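Local coordinates for protein ERPC (Borrelia burgdorferi, PDB 4BXM) that is an outer surface lipoprotein that probably binds the host complement regulator factor H, which would let the Lyme disease spirochaete resist complement, at residues Ile17-Lys29 against Leu38-Ile50. Residues are numbered along the deposited sequence; the frame is centred on the assembly and turned at random.
Sequences IEFSEFTVKIKNK and LGDLVVRKEEDGI
From E21 opposite R44 to I26 opposite G39, strands 21-29 and 35-45 pair as the antiparallel arms of a beta hairpin, and the pairing ends in a classic beta bulge at I26, where L38 N (2.9 Å) and G39 N (3.3 Å) both donate to I26 O. On the face that carries F22, V24 and I26, V43 CB lies over one face of the F22 ring, offset toward its rim, 3.8 Å from the centroid in a CH-pi contact. F22 adopts chi1 68°, which sets CG between its own N and carbonyl carbon and lays the ring alongside V43. The F19 ring is sandwiched: K45 CB covers one face, F22 CE2 the other, and I50 CD1 meets the edge, 3.8 Å from F19 CZ. On the opposite face of the sheet, with E21, T23 and K25, the extended E21 reaches R44, whose NE and NH2 grip E21 OE2 side-on, each at 2.8 Å. OE2 lies in the guanidinium plane but is approached from above its own carboxylate, the two planes 41° apart. K45 NZ bends back to E46 O and G49 O and forms a salt bridge with E76, tying down the turn. Strands 142-148 and 50-56 flank the hairpin in the sheet, while helix 149-156 packs against F19, F22 and V24.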
loop_
_atom_site.group_PDB
_atom_site.type_symbol
_atom_site.label_atom_id
_atom_site.label_comp_id
_atom_site.label_asym_id
_atom_site.label_seq_id
_atom_site.Cartn_x
_atom_site.Cartn_y
_atom_site.Cartn_z
ATOM N N ILE A 17 -10.044 -17.211 -4.723
ATOM C CA ILE A 17 -8.810 -16.569 -4.123
ATOM C C ILE A 17 -8.040 -17.529 -3.193
ATOM O O ILE A 17 -8.634 -18.039 -2.283
ATOM C CB ILE A 17 -9.090 -15.361 -3.178
ATOM C CG1 ILE A 17 -9.999 -14.272 -3.724
ATOM C CG2 ILE A 17 -7.762 -14.692 -2.814
ATOM C CD1 ILE A 17 -9.313 -13.379 -4.703
ATOM N N GLU A 18 -6.717 -17.623 -3.286
ATOM C CA GLU A 18 -5.950 -18.680 -2.527
ATOM C C GLU A 18 -5.026 -18.210 -1.449
ATOM O O GLU A 18 -4.630 -18.989 -0.551
ATOM C CB GLU A 18 -5.087 -19.481 -3.489
ATOM C CG GLU A 18 -5.941 -20.108 -4.545
ATOM C CD GLU A 18 -6.743 -21.307 -4.012
ATOM O OE1 GLU A 18 -6.284 -22.014 -3.061
ATOM O OE2 GLU A 18 -7.824 -21.566 -4.576
ATOM N N PHE A 19 -4.663 -16.934 -1.496
ATOM C CA PHE A 19 -3.694 -16.400 -0.570
ATOM C C PHE A 19 -4.369 -16.097 0.751
ATOM O O PHE A 19 -5.613 -15.947 0.869
ATOM C CB PHE A 19 -2.932 -15.167 -1.176
ATOM C CG PHE A 19 -3.606 -13.816 -0.947
ATOM C CD1 PHE A 19 -3.348 -13.093 0.183
ATOM C CD2 PHE A 19 -4.509 -13.286 -1.897
ATOM C CE1 PHE A 19 -3.952 -11.857 0.400
ATOM C CE2 PHE A 19 -5.117 -12.064 -1.702
ATOM C CZ PHE A 19 -4.843 -11.332 -0.550
ATOM N N SER A 20 -3.531 -16.015 1.747
ATOM C CA SER A 20 -3.933 -15.867 3.102
ATOM C C SER A 20 -3.346 -14.579 3.592
ATOM O O SER A 20 -4.092 -13.622 3.881
ATOM C CB SER A 20 -3.417 -17.043 3.922
ATOM O OG SER A 20 -3.999 -16.953 5.176
ATOM N N GLU A 21 -2.013 -14.550 3.736
ATOM C CA GLU A 21 -1.321 -13.342 4.169
ATOM C C GLU A 21 0.124 -13.332 3.668
ATOM O O GLU A 21 0.765 -14.362 3.739
ATOM C CB GLU A 21 -1.307 -13.258 5.688
ATOM C CG GLU A 21 -0.824 -11.926 6.210
ATOM C CD GLU A 21 -0.807 -11.776 7.716
ATOM O OE1 GLU A 21 0.045 -12.334 8.368
ATOM O OE2 GLU A 21 -1.582 -10.998 8.258
ATOM N N PHE A 22 0.636 -12.204 3.170
ATOM C CA PHE A 22 2.027 -12.145 2.656
ATOM C C PHE A 22 2.547 -10.730 2.909
ATOM O O PHE A 22 1.772 -9.791 3.223
ATOM C CB PHE A 22 2.087 -12.598 1.199
ATOM C CG PHE A 22 1.401 -11.652 0.234
ATOM C CD1 PHE A 22 2.050 -10.464 -0.180
ATOM C CD2 PHE A 22 0.126 -11.884 -0.194
ATOM C CE1 PHE A 22 1.386 -9.567 -1.038
ATOM C CE2 PHE A 22 -0.515 -11.006 -1.076
ATOM C CZ PHE A 22 0.114 -9.834 -1.483
ATOM N N THR A 23 3.842 -10.577 2.779
ATOM C CA THR A 23 4.525 -9.387 3.192
ATOM C C THR A 23 5.386 -8.992 2.023
ATOM O O THR A 23 6.043 -9.858 1.389
ATOM C CB THR A 23 5.316 -9.637 4.494
ATOM O OG1 THR A 23 4.384 -9.847 5.554
ATOM C CG2 THR A 23 6.147 -8.458 4.879
ATOM N N VAL A 24 5.322 -7.706 1.671
ATOM C CA VAL A 24 6.191 -7.171 0.622
ATOM C C VAL A 24 6.773 -5.893 1.110
ATOM O O VAL A 24 6.169 -5.198 1.921
ATOM C CB VAL A 24 5.487 -6.966 -0.775
ATOM C CG1 VAL A 24 5.110 -8.288 -1.406
ATOM C CG2 VAL A 24 4.286 -5.977 -0.726
ATOM N N LYS A 25 7.980 -5.573 0.607
ATOM C CA LYS A 25 8.665 -4.345 0.905
ATOM C C LYS A 25 7.978 -3.236 0.123
ATOM O O LYS A 25 7.539 -3.420 -1.031
ATOM C CB LYS A 25 10.127 -4.408 0.511
ATOM C CG LYS A 25 10.886 -5.444 1.337
ATOM C CD LYS A 25 12.220 -4.884 1.763
ATOM C CE LYS A 25 13.032 -5.893 2.564
ATOM N NZ LYS A 25 13.854 -6.677 1.610
ATOM N N ILE A 26 7.869 -2.093 0.771
ATOM C CA ILE A 26 7.222 -0.991 0.118
ATOM C C ILE A 26 8.107 0.213 0.173
ATOM O O ILE A 26 8.644 0.533 1.199
ATOM C CB ILE A 26 5.880 -0.650 0.705
ATOM C CG1 ILE A 26 5.203 0.478 -0.111
ATOM C CG2 ILE A 26 5.972 -0.272 2.160
ATOM C CD1 ILE A 26 3.744 0.583 0.264
ATOM N N LYS A 27 8.229 0.847 -0.962
ATOM C CA LYS A 27 9.006 2.109 -1.067
ATOM C C LYS A 27 8.102 3.314 -1.251
ATOM O O LYS A 27 7.030 3.200 -1.925
ATOM C CB LYS A 27 9.883 2.044 -2.303
ATOM C CG LYS A 27 11.023 1.080 -2.253
ATOM C CD LYS A 27 11.607 0.994 -3.675
ATOM C CE LYS A 27 12.640 -0.083 -3.853
ATOM N NZ LYS A 27 13.762 0.125 -2.899
ATOM N N ASN A 28 8.496 4.443 -0.702
ATOM C CA ASN A 28 7.830 5.693 -0.981
ATOM C C ASN A 28 8.662 6.874 -1.490
ATOM O O ASN A 28 9.857 6.941 -1.344
ATOM C CB ASN A 28 6.998 6.156 0.190
ATOM C CG ASN A 28 7.819 6.724 1.287
ATOM O OD1 ASN A 28 8.987 6.532 1.325
ATOM N ND2 ASN A 28 7.197 7.418 2.183
ATOM N N LYS A 29 7.948 7.826 -2.054
ATOM C CA LYS A 29 8.506 9.011 -2.600
ATOM C C LYS A 29 7.747 10.206 -2.091
ATOM O O LYS A 29 6.542 10.249 -2.070
ATOM C CB LYS A 29 8.371 8.925 -4.072
ATOM C CG LYS A 29 9.044 10.009 -4.828
ATOM C CD LYS A 29 9.486 9.450 -6.147
ATOM C CE LYS A 29 9.605 10.534 -7.155
ATOM N NZ LYS A 29 8.599 10.302 -8.171
ATOM N N LEU A 38 10.599 2.241 2.505
ATOM C CA LEU A 38 9.861 2.663 3.712
ATOM C C LEU A 38 9.725 1.576 4.789
ATOM O O LEU A 38 9.993 1.807 5.985
ATOM C CB LEU A 38 8.494 3.231 3.339
ATOM C CG LEU A 38 7.619 3.678 4.522
ATOM C CD1 LEU A 38 8.263 4.807 5.316
ATOM C CD2 LEU A 38 6.198 4.034 4.083
ATOM N N GLY A 39 9.284 0.387 4.387
ATOM C CA GLY A 39 9.083 -0.691 5.336
ATOM C C GLY A 39 8.442 -1.867 4.646
ATOM O O GLY A 39 8.656 -2.129 3.411
ATOM N N ASP A 40 7.643 -2.572 5.438
ATOM C CA ASP A 40 6.872 -3.682 4.949
ATOM C C ASP A 40 5.387 -3.370 4.767
ATOM O O ASP A 40 4.798 -2.763 5.628
ATOM C CB ASP A 40 6.957 -4.814 5.974
ATOM C CG ASP A 40 8.330 -5.520 5.949
ATOM O OD1 ASP A 40 9.086 -5.364 4.960
ATOM O OD2 ASP A 40 8.581 -6.294 6.874
ATOM N N LEU A 41 4.796 -3.905 3.695
ATOM C CA LEU A 41 3.363 -3.955 3.545
ATOM C C LEU A 41 2.899 -5.401 3.702
ATOM O O LEU A 41 3.257 -6.275 2.927
ATOM C CB LEU A 41 2.879 -3.351 2.204
ATOM C CG LEU A 41 1.354 -3.214 2.041
ATOM C CD1 LEU A 41 0.823 -2.095 2.878
ATOM C CD2 LEU A 41 0.968 -2.937 0.595
ATOM N N VAL A 42 2.067 -5.610 4.728
ATOM C CA VAL A 42 1.409 -6.890 5.020
ATOM C C VAL A 42 0.008 -6.892 4.353
ATOM O O VAL A 42 -0.765 -6.017 4.641
ATOM C CB VAL A 42 1.275 -7.067 6.537
ATOM C CG1 VAL A 42 0.645 -8.417 6.904
ATOM C CG2 VAL A 42 2.624 -6.968 7.190
ATOM N N VAL A 43 -0.270 -7.862 3.461
ATOM C CA VAL A 43 -1.492 -8.016 2.767
ATOM C C VAL A 43 -2.283 -9.253 3.209
ATOM O O VAL A 43 -1.742 -10.362 3.091
ATOM C CB VAL A 43 -1.185 -8.122 1.281
ATOM C CG1 VAL A 43 -2.510 -8.143 0.524
ATOM C CG2 VAL A 43 -0.335 -6.922 0.853
ATOM N N ARG A 44 -3.504 -9.085 3.769
ATOM C CA ARG A 44 -4.260 -10.207 4.378
ATOM C C ARG A 44 -5.612 -10.328 3.747
ATOM O O ARG A 44 -6.398 -9.326 3.740
ATOM C CB ARG A 44 -4.471 -9.924 5.870
ATOM C CG ARG A 44 -5.406 -10.917 6.528
ATOM C CD ARG A 44 -5.562 -10.707 8.022
ATOM N NE ARG A 44 -4.345 -11.027 8.734
ATOM C CZ ARG A 44 -4.262 -11.435 9.987
ATOM N NH1 ARG A 44 -5.347 -11.618 10.718
ATOM N NH2 ARG A 44 -3.074 -11.833 10.447
ATOM N N LYS A 45 -5.933 -11.532 3.286
ATOM C CA LYS A 45 -7.281 -11.844 2.833
ATOM C C LYS A 45 -8.227 -12.105 4.043
ATOM O O LYS A 45 -7.993 -13.036 4.831
ATOM C CB LYS A 45 -7.314 -13.035 1.870
ATOM C CG LYS A 45 -8.730 -13.361 1.365
ATOM C CD LYS A 45 -9.120 -12.366 0.253
ATOM C CE LYS A 45 -10.535 -12.646 -0.325
ATOM N NZ LYS A 45 -11.606 -12.197 0.626
ATOM N N GLU A 46 -9.303 -11.307 4.159
ATOM C CA GLU A 46 -10.195 -11.404 5.302
ATOM C C GLU A 46 -11.495 -12.012 4.803
ATOM O O GLU A 46 -11.664 -12.334 3.638
ATOM C CB GLU A 46 -10.425 -9.998 5.937
ATOM C CG GLU A 46 -9.137 -9.392 6.457
ATOM C CD GLU A 46 -9.307 -8.118 7.286
ATOM O OE1 GLU A 46 -10.259 -7.320 7.089
ATOM O OE2 GLU A 46 -8.439 -7.951 8.144
ATOM N N GLU A 47 -12.461 -12.151 5.684
ATOM C CA GLU A 47 -13.714 -12.767 5.210
ATOM C C GLU A 47 -14.397 -11.837 4.190
ATOM O O GLU A 47 -14.834 -12.272 3.181
ATOM C CB GLU A 47 -14.653 -12.951 6.380
ATOM C CG GLU A 47 -15.801 -13.852 5.983
ATOM C CD GLU A 47 -17.034 -13.182 6.369
ATOM O OE1 GLU A 47 -17.448 -12.288 5.595
ATOM O OE2 GLU A 47 -17.465 -13.417 7.522
ATOM N N ASP A 48 -14.438 -10.538 4.466
ATOM C CA ASP A 48 -14.932 -9.581 3.502
ATOM C C ASP A 48 -13.790 -8.788 2.955
ATOM O O ASP A 48 -13.316 -7.875 3.586
ATOM C CB ASP A 48 -15.868 -8.578 4.189
ATOM C CG ASP A 48 -16.460 -7.558 3.206
ATOM O OD1 ASP A 48 -16.315 -7.677 1.989
ATOM O OD2 ASP A 48 -17.052 -6.590 3.684
ATOM N N GLY A 49 -13.319 -9.114 1.762
ATOM C CA GLY A 49 -12.219 -8.309 1.219
ATOM C C GLY A 49 -10.800 -8.556 1.712
ATOM O O GLY A 49 -10.429 -9.666 2.045
ATOM N N ILE A 50 -10.007 -7.494 1.642
ATOM C CA ILE A 50 -8.567 -7.428 1.957
ATOM C C ILE A 50 -8.231 -6.255 2.889
ATOM O O ILE A 50 -8.795 -5.186 2.765
ATOM C CB ILE A 50 -7.706 -7.337 0.648
ATOM C CG1 ILE A 50 -7.795 -8.664 -0.118
ATOM C CG2 ILE A 50 -6.262 -7.088 0.979
ATOM C CD1 ILE A 50 -7.329 -8.623 -1.564
#